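Local coordinates for protein putative oxidoreductase (PDB 2ISM) that is a putative oxidoreductase of the glucose/sorbosone dehydrogenase family, built as a beta-propeller and carrying a bound calcium ion, at residues Y149-E154 / G169-L174; L160-A165 / G240-W245; V196-H201 / N235-G240. One frame throughout, in Å; residues are numbered along the deposited sequence.

Interaction 1: residues Y149-E154 / G169-L174; sequences YVTTGE and GKILRL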
loop_
_atom_site.group_PDB
_atom_site.type_symbol
_atom_site.label_atom_id
_atom_site.label_comp_id
_atom_site.label_asym_id
_atom_site.label_seq_id
_atom_site.Cartn_x
_atom_site.Cartn_y
_atom_site.Cartn_z
ATOM N N TYR B 149 10.836 18.885 12.380
ATOM C CA TYR B 149 12.157 18.554 11.862
ATOM C C TYR B 149 12.429 19.421 10.642
ATOM O O TYR B 149 11.558 19.589 9.788
ATOM C CB TYR B 149 12.220 17.071 11.491
ATOM C CG TYR B 149 12.222 16.153 12.693
ATOM C CD1 TYR B 149 13.379 15.471 13.067
ATOM C CD2 TYR B 149 11.069 15.967 13.459
ATOM C CE1 TYR B 149 13.389 14.620 14.177
ATOM C CE2 TYR B 149 11.067 15.118 14.569
ATOM C CZ TYR B 149 12.230 14.446 14.919
ATOM O OH TYR B 149 12.240 13.588 16.000
ATOM N N VAL B 150 13.647 19.953 10.567
ATOM C CA VAL B 150 14.046 20.852 9.480
ATOM C C VAL B 150 15.401 20.479 8.890
ATOM O O VAL B 150 16.373 20.346 9.630
ATOM C CB VAL B 150 14.166 22.300 10.011
ATOM C CG1 VAL B 150 14.413 23.268 8.862
ATOM C CG2 VAL B 150 12.909 22.669 10.801
ATOM N N THR B 151 15.480 20.317 7.568
ATOM C CA THR B 151 16.763 20.000 6.951
ATOM C C THR B 151 17.358 21.299 6.413
ATOM O O THR B 151 16.627 22.176 5.953
ATOM C CB THR B 151 16.636 18.974 5.783
ATOM O OG1 THR B 151 15.992 19.582 4.658
ATOM C CG2 THR B 151 15.833 17.759 6.222
ATOM N N THR B 152 18.679 21.431 6.498
ATOM C CA THR B 152 19.357 22.633 6.010
ATOM C C THR B 152 20.620 22.254 5.248
ATOM O O THR B 152 21.235 21.221 5.526
ATOM C CB THR B 152 19.769 23.571 7.165
ATOM O OG1 THR B 152 20.836 22.974 7.915
ATOM C CG2 THR B 152 18.587 23.832 8.089
ATOM N N GLY B 153 21.001 23.091 4.287
ATOM C CA GLY B 153 22.198 22.829 3.506
ATOM C C GLY B 153 23.346 23.648 4.055
ATOM O O GLY B 153 23.120 24.546 4.871
ATOM N N GLU B 154 24.573 23.346 3.637
ATOM C CA GLU B 154 25.723 24.108 4.120
ATOM C C GLU B 154 26.137 25.218 3.155
ATOM O O GLU B 154 27.277 25.676 3.169
ATOM C CB GLU B 154 26.916 23.181 4.435
ATOM C CG GLU B 154 27.066 21.946 3.554
ATOM C CD GLU B 154 27.468 22.264 2.125
ATOM O OE1 GLU B 154 28.529 21.769 1.689
ATOM O OE2 GLU B 154 26.727 23.001 1.438
ATOM N N GLY B 169 23.846 22.584 7.180
ATOM C CA GLY B 169 24.314 21.217 7.007
ATOM C C GLY B 169 23.844 20.374 8.175
ATOM O O GLY B 169 24.564 19.503 8.658
ATOM N N LYS B 170 22.614 20.630 8.608
ATOM C CA LYS B 170 22.031 19.950 9.758
ATOM C C LYS B 170 20.604 19.491 9.538
ATOM O O LYS B 170 19.986 19.755 8.508
ATOM C CB LYS B 170 21.970 20.913 10.954
ATOM C CG LYS B 170 23.253 21.659 11.306
ATOM C CD LYS B 170 24.288 20.741 11.934
ATOM C CE LYS B 170 25.413 21.548 12.572
ATOM N NZ LYS B 170 26.139 22.397 11.582
ATOM N N ILE B 171 20.107 18.774 10.538
ATOM C CA ILE B 171 18.711 18.387 10.600
ATOM C C ILE B 171 18.407 18.945 11.984
ATOM O O ILE B 171 19.073 18.599 12.967
ATOM C CB ILE B 171 18.466 16.864 10.577
ATOM C CG1 ILE B 171 18.668 16.329 9.155
ATOM C CG2 ILE B 171 17.028 16.570 11.014
ATOM C CD1 ILE B 171 18.363 14.840 9.004
ATOM N N LEU B 172 17.439 19.851 12.052
ATOM C CA LEU B 172 17.075 20.476 13.310
ATOM C C LEU B 172 15.770 19.900 13.824
ATOM O O LEU B 172 14.972 19.377 13.049
ATOM C CB LEU B 172 16.914 21.989 13.106
ATOM C CG LEU B 172 17.991 22.684 12.256
ATOM C CD1 LEU B 172 17.588 24.131 11.992
ATOM C CD2 LEU B 172 19.330 22.618 12.965
ATOM N N ARG B 173 15.559 19.988 15.135
ATOM C CA ARG B 173 14.318 19.507 15.730
ATOM C C ARG B 173 13.824 20.548 16.728
ATOM O O ARG B 173 14.524 20.899 17.678
ATOM C CB ARG B 173 14.507 18.168 16.437
ATOM C CG ARG B 173 13.175 17.547 16.830
ATOM C CD ARG B 173 13.344 16.223 17.540
ATOM N NE ARG B 173 13.988 16.393 18.832
ATOM C CZ ARG B 173 13.763 15.609 19.879
ATOM N NH1 ARG B 173 12.908 14.605 19.781
ATOM N NH2 ARG B 173 14.397 15.828 21.022
ATOM N N LEU B 174 12.614 21.037 16.496
ATOM C CA LEU B 174 12.034 22.076 17.331
ATOM C C LEU B 174 10.636 21.703 17.811
ATOM O O LEU B 174 10.037 20.752 17.326
ATOM C CB LEU B 174 11.918 23.360 16.513
ATOM C CG LEU B 174 13.030 23.738 15.531
ATOM C CD1 LEU B 174 12.541 24.879 14.643
ATOM C CD2 LEU B 174 14.289 24.142 16.284
#
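Val-150 and Leu-172 form an antiparallel hydrogen-bonded pair between the two inner strands of a four-stranded beta-propeller blade. Val-150 N gives to Leu-172 O at 2.9 Å. Leu-172 N gives back to Val-150 O at 2.7 Å. Next along, Thr-152 N bonds to Lys-170 O.

The tight part is the face with Val-150 and Leu-172. Their CB atoms lie 4.2 Å apart. Thr-152 extends this face beyond the strand, its CG2 4.0 Å from Leu-172 CD1. Strands 92-98 and 117-127 close over it through Tyr-95, Leu-124 and Ile-127. The other face holds Tyr-149, Thr-151, Ile-171 and Arg-173. Arg-173, at the end of this face, is the one partly exposed residue; Tyr-149 beside it is buried. There the aliphatic part of Arg-173 runs alongside the Tyr-149 ring, with CG over one ring face in a CH-pi contact, 3.9 Å from the centroid. The guanidinium plane is turned 64° from the ring. Asp-145 ties both ends together, with a salt bridge to Arg-173 and a hydrogen bond to Tyr-149 OH.

Past the strand the pairing gives way to a side-chain bond. Thr-152 OG1 is hydrogen-bonded to Leu-167 O. It stands between its backbone N and carbonyl carbon (chi1 70°), and from there Thr-152 OG1 also accepts from Lys-170 N at 3.0 Å.

Interaction 2: residues L160-A165 / G240-W245; sequences LAQDLA and GGNYGW. With CA (calcium ion), chain E.
Segments 160-165 and 240-245 meet as two irregular loops of the propeller, and their backbones come nearest at Ala-161 and Trp-245, CA atoms 6.5 Å apart; residues 160-162 have helical backbone angles, and 240-245 contains an Asx turn closed by Gly-244 N on Asn-242 OD1.

The side chain of Gln-162 joins the loops. It pairs with Asn-242 amide to amide, the two groups nearly coplanar at 19°. Asn-242 ND2 gives to Gln-162 OE1 at 2.8 Å, almost straight at 170°. Gln-162 NE2 returns a bond to a lone pair of Asn-242 OD1 at 3.0 Å. The chain of Gln-162 is bent at chi2 (-62°), which folds the amide over to its partners. The second N-H of Gln-162 NE2 goes to Trp-245 O at 2.7 Å, almost straight, approaching from above that carbonyl plane. Three hydrogen bonds hold the Gln-162 amide and fix its rotation. Asn-242 OD1 takes both Gln-162 NE2 and Gly-244 N, so one oxygen serves both the cross-loop pair and the turn.

Ala-161 adds an apolar touch, its CB at the edge of the Trp-245 indole, 3.9 Å from CD1. The indole NE1 itself bonds to Glu-154. A calcium ion lies beside the turn, with Glu-233 and four waters among its ligands. Tyr-243, inside the Asx turn, offers its backbone O to this calcium ion at 2.5 Å.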
loop_
_atom_site.group_PDB
_atom_site.type_symbol
_atom_site.label_atom_id
_atom_site.label_comp_id
_atom_site.label_asym_id
_atom_site.label_seq_id
_atom_site.Cartn_x
_atom_site.Cartn_y
_atom_site.Cartn_z
ATOM N N LEU B 160 30.599 24.177 7.413
ATOM C CA LEU B 160 29.476 24.492 8.288
ATOM C C LEU B 160 28.825 23.225 8.835
ATOM O O LEU B 160 28.389 23.194 9.986
ATOM C CB LEU B 160 28.422 25.316 7.541
ATOM C CG LEU B 160 28.837 26.704 7.044
ATOM C CD1 LEU B 160 27.639 27.398 6.412
ATOM C CD2 LEU B 160 29.374 27.529 8.202
ATOM N N ALA B 161 28.772 22.181 8.010
ATOM C CA ALA B 161 28.143 20.917 8.398
ATOM C C ALA B 161 28.693 20.298 9.677
ATOM O O ALA B 161 27.955 19.653 10.424
ATOM C CB ALA B 161 28.254 19.912 7.262
ATOM N N GLN B 162 29.988 20.485 9.919
ATOM C CA GLN B 162 30.646 19.929 11.103
ATOM C C GLN B 162 30.666 20.900 12.280
ATOM O O GLN B 162 31.053 20.538 13.392
ATOM C CB GLN B 162 32.086 19.533 10.759
ATOM C CG GLN B 162 32.213 18.356 9.807
ATOM C CD GLN B 162 31.634 17.082 10.387
ATOM O OE1 GLN B 162 31.883 16.748 11.545
ATOM N NE2 GLN B 162 30.865 16.358 9.582
ATOM N N ASP B 163 30.243 22.133 12.029
ATOM C CA ASP B 163 30.231 23.176 13.047
ATOM C C ASP B 163 28.926 23.172 13.850
ATOM O O ASP B 163 27.879 23.575 13.347
ATOM C CB ASP B 163 30.430 24.531 12.357
ATOM C CG ASP B 163 30.595 25.682 13.333
ATOM O OD1 ASP B 163 30.526 25.462 14.564
ATOM O OD2 ASP B 163 30.794 26.820 12.855
ATOM N N LEU B 164 28.985 22.720 15.100
ATOM C CA LEU B 164 27.785 22.693 15.934
ATOM C C LEU B 164 27.204 24.083 16.174
ATOM O O LEU B 164 26.044 24.214 16.567
ATOM C CB LEU B 164 28.075 22.027 17.281
ATOM C CG LEU B 164 28.234 20.506 17.258
ATOM C CD1 LEU B 164 28.553 20.006 18.659
ATOM C CD2 LEU B 164 26.955 19.865 16.740
ATOM N N ALA B 165 28.010 25.114 15.935
ATOM C CA ALA B 165 27.571 26.492 16.129
ATOM C C ALA B 165 26.801 27.027 14.923
ATOM O O ALA B 165 26.203 28.107 14.987
ATOM C CB ALA B 165 28.774 27.387 16.421
ATOM N N GLY B 240 21.945 13.202 17.598
ATOM C CA GLY B 240 23.355 13.493 17.790
ATOM C C GLY B 240 24.267 12.892 16.736
ATOM O O GLY B 240 25.474 13.105 16.768
ATOM N N GLY B 241 23.694 12.148 15.796
ATOM C CA GLY B 241 24.502 11.524 14.762
ATOM C C GLY B 241 25.219 12.498 13.843
ATOM O O GLY B 241 24.682 13.550 13.502
ATOM N N ASN B 242 26.441 12.144 13.452
ATOM C CA ASN B 242 27.243 12.967 12.547
ATOM C C ASN B 242 27.346 12.153 11.271
ATOM O O ASN B 242 27.899 11.049 11.270
ATOM C CB ASN B 242 28.637 13.201 13.126
ATOM C CG ASN B 242 29.439 14.207 12.327
ATOM O OD1 ASN B 242 29.426 14.196 11.092
ATOM N ND2 ASN B 242 30.156 15.079 13.028
ATOM N N TYR B 243 26.823 12.686 10.176
ATOM C CA TYR B 243 26.845 11.931 8.941
ATOM C C TYR B 243 28.000 12.144 7.978
ATOM O O TYR B 243 27.868 11.934 6.788
ATOM C CB TYR B 243 25.472 12.050 8.269
ATOM C CG TYR B 243 24.448 11.325 9.118
ATOM C CD1 TYR B 243 24.152 9.979 8.890
ATOM C CD2 TYR B 243 23.924 11.925 10.264
ATOM C CE1 TYR B 243 23.374 9.246 9.792
ATOM C CE2 TYR B 243 23.150 11.202 11.175
ATOM C CZ TYR B 243 22.885 9.863 10.935
ATOM O OH TYR B 243 22.170 9.139 11.864
ATOM N N GLY B 244 29.140 12.558 8.515
ATOM C CA GLY B 244 30.346 12.680 7.710
ATOM C C GLY B 244 30.705 13.816 6.775
ATOM O O GLY B 244 31.894 14.072 6.600
ATOM N N TRP B 245 29.737 14.484 6.155
ATOM C CA TRP B 245 30.089 15.570 5.242
ATOM C C TRP B 245 30.772 16.719 5.986
ATOM O O TRP B 245 30.300 17.147 7.038
ATOM C CB TRP B 245 28.837 16.093 4.522
ATOM C CG TRP B 245 29.134 17.196 3.541
ATOM C CD1 TRP B 245 28.861 18.528 3.691
ATOM C CD2 TRP B 245 29.786 17.060 2.268
ATOM N NE1 TRP B 245 29.303 19.230 2.590
ATOM C CE2 TRP B 245 29.873 18.354 1.704
ATOM C CE3 TRP B 245 30.305 15.970 1.552
ATOM C CZ2 TRP B 245 30.461 18.588 0.451
ATOM C CZ3 TRP B 245 30.889 16.203 0.306
ATOM C CH2 TRP B 245 30.962 17.503 -0.230
HETATM CA CA CA E . 27.268 11.122 4.524
HETATM O O HOH W 1 29.412 9.437 4.555
HETATM O O HOH W 2 26.082 9.038 5.909
HETATM O O HOH W 3 25.977 13.406 5.039
HETATM O O HOH W 4 29.024 12.871 3.227
#

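Interaction 3: residues V196-H201 / N235-G240; sequences VYSLGH and NLIVPG
Tyr-197 and Ile-237 bury the largest areas here, followed by Gly-240 and Pro-239. Tyr-197 CG is anti to the backbone N (chi1 -171°), and this carries the ring out beside Pro-239. The two side chains point the same way. Pro-239 CA sits over one face of the ring in a CH-pi contact, 4.1 Å from the centroid. Pro-239 CG lies 3.5 Å from Tyr-197 CZ. Ile-237 comes instead to the ring edge, where its CG2 is 3.9 Å from Tyr-197 CE2.

The same CG2 also packs against Ser-198 OG at 3.6 Å. The other branch of Ile-237 ends in CD1, which meets His-201 CE1 at 3.6 Å. Ile-237 therefore fills the space between Tyr-197, Ser-198 and His-201. Ser-198 OG and His-201 NE2 are hydrogen-bonded to each other, and His-201 ND1 bonds to Glu-220, so both ring nitrogens have partners.

One backbone bond crosses the contact. Gly-240 N gives to Tyr-197 O at 2.7 Å. Tyr-197 and Ser-198 together pair with Ile-171 on strand 170-174. This is a classic beta bulge in the blade's outermost strand, set where one beta-propeller blade packs on the next.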
loop_
_atom_site.group_PDB
_atom_site.type_symbol
_atom_site.label_atom_id
_atom_site.label_comp_id
_atom_site.label_asym_id
_atom_site.label_seq_id
_atom_site.Cartn_x
_atom_site.Cartn_y
_atom_site.Cartn_z
ATOM N N VAL B 196 20.036 21.783 16.960
ATOM C CA VAL B 196 20.620 20.677 16.198
ATOM C C VAL B 196 20.260 19.269 16.653
ATOM O O VAL B 196 20.430 18.918 17.821
ATOM C CB VAL B 196 22.161 20.784 16.155
ATOM C CG1 VAL B 196 22.758 19.553 15.478
ATOM C CG2 VAL B 196 22.565 22.036 15.405
ATOM N N TYR B 197 19.768 18.470 15.709
ATOM C CA TYR B 197 19.396 17.089 15.973
ATOM C C TYR B 197 20.500 16.186 15.421
ATOM O O TYR B 197 20.941 15.257 16.097
ATOM C CB TYR B 197 18.066 16.759 15.303
ATOM C CG TYR B 197 17.487 15.417 15.701
ATOM C CD1 TYR B 197 16.995 15.201 16.989
ATOM C CD2 TYR B 197 17.412 14.371 14.781
ATOM C CE1 TYR B 197 16.434 13.974 17.351
ATOM C CE2 TYR B 197 16.857 13.142 15.129
ATOM C CZ TYR B 197 16.367 12.953 16.412
ATOM O OH TYR B 197 15.790 11.752 16.748
ATOM N N SER B 198 20.931 16.456 14.187
ATOM C CA SER B 198 22.017 15.697 13.559
ATOM C C SER B 198 22.866 16.646 12.710
ATOM O O SER B 198 22.393 17.698 12.286
ATOM C CB SER B 198 21.473 14.544 12.698
ATOM O OG SER B 198 20.722 15.004 11.589
ATOM N N LEU B 199 24.123 16.285 12.475
ATOM C CA LEU B 199 25.013 17.146 11.697
ATOM C C LEU B 199 25.781 16.359 10.642
ATOM O O LEU B 199 25.594 15.154 10.502
ATOM C CB LEU B 199 26.007 17.857 12.625
ATOM C CG LEU B 199 27.035 16.982 13.354
ATOM C CD1 LEU B 199 28.209 17.844 13.798
ATOM C CD2 LEU B 199 26.390 16.281 14.543
ATOM N N GLY B 200 26.648 17.047 9.907
ATOM C CA GLY B 200 27.430 16.386 8.876
ATOM C C GLY B 200 26.646 16.085 7.612
ATOM O O GLY B 200 26.888 15.073 6.948
ATOM N N HIS B 201 25.694 16.952 7.282
ATOM C CA HIS B 201 24.880 16.780 6.080
ATOM C C HIS B 201 25.102 17.858 5.023
ATOM O O HIS B 201 25.057 19.053 5.330
ATOM C CB HIS B 201 23.391 16.972 6.407
ATOM C CG HIS B 201 22.871 16.016 7.434
ATOM N ND1 HIS B 201 22.657 14.681 7.163
ATOM C CD2 HIS B 201 22.562 16.190 8.740
ATOM C CE1 HIS B 201 22.240 14.073 8.260
ATOM N NE2 HIS B 201 22.174 14.967 9.234
ATOM N N ASN B 235 20.073 8.151 4.611
ATOM C CA ASN B 235 20.629 7.935 5.940
ATOM C C ASN B 235 19.567 7.594 6.977
ATOM O O ASN B 235 18.411 8.009 6.868
ATOM C CB ASN B 235 21.377 9.193 6.413
ATOM C CG ASN B 235 22.576 9.529 5.552
ATOM O OD1 ASN B 235 22.608 10.563 4.878
ATOM N ND2 ASN B 235 23.576 8.663 5.574
ATOM N N LEU B 236 19.973 6.820 7.978
ATOM C CA LEU B 236 19.106 6.460 9.089
ATOM C C LEU B 236 19.586 7.444 10.148
ATOM O O LEU B 236 20.699 7.316 10.668
ATOM C CB LEU B 236 19.363 5.014 9.535
ATOM C CG LEU B 236 18.612 4.502 10.770
ATOM C CD1 LEU B 236 17.128 4.781 10.631
ATOM C CD2 LEU B 236 18.858 3.002 10.932
ATOM N N ILE B 237 18.755 8.436 10.447
ATOM C CA ILE B 237 19.110 9.488 11.395
ATOM C C ILE B 237 18.884 9.155 12.865
ATOM O O ILE B 237 17.780 8.796 13.269
ATOM C CB ILE B 237 18.326 10.798 11.075
ATOM C CG1 ILE B 237 18.480 11.157 9.591
ATOM C CG2 ILE B 237 18.837 11.946 11.943
ATOM C CD1 ILE B 237 19.898 11.450 9.164
ATOM N N VAL B 238 19.944 9.283 13.659
ATOM C CA VAL B 238 19.859 9.036 15.096
ATOM C C VAL B 238 20.222 10.346 15.783
ATOM O O VAL B 238 21.009 11.128 15.251
ATOM C CB VAL B 238 20.844 7.925 15.563
ATOM C CG1 VAL B 238 20.534 6.616 14.852
ATOM C CG2 VAL B 238 22.281 8.348 15.309
ATOM N N PRO B 239 19.642 10.614 16.964
ATOM C CA PRO B 239 19.935 11.851 17.690
ATOM C C PRO B 239 21.431 12.022 17.935
ATOM O O PRO B 239 22.099 11.095 18.407
ATOM C CB PRO B 239 19.161 11.677 18.995
ATOM C CG PRO B 239 18.008 10.823 18.592
ATOM C CD PRO B 239 18.652 9.802 17.694
ATOM N N GLY B 240 21.945 13.202 17.598
ATOM C CA GLY B 240 23.355 13.493 17.790
ATOM C C GLY B 240 24.267 12.892 16.736
ATOM O O GLY B 240 25.474 13.105 16.768
#

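Overall arrangement
Interactions 1 and 3 share a blade. Strand 170-174 of interaction 1 pairs with strand 196-199 of interaction 3, through Ile-171 O to Tyr-197 N at 2.8 Å, and their centres lie 9 Å apart. Interaction 3 then reaches strand 232-237 of the next blade. Interaction 2 joins two loops, each linking neighbouring strands within its own blade. It shares Gly-240 with interaction 3, and Tyr-243 N lies 2.8 Å from Leu-199 O. It meets interaction 1 where Lys-170 NZ lies 2.7 Å from Asp-163 O. It gives the calcium ion one protein ligand, Tyr-243 O; Glu-233 lies outside it. The side chain of His-201 is about 6 Å from the ion, and that of Ile-171 about 11 Å.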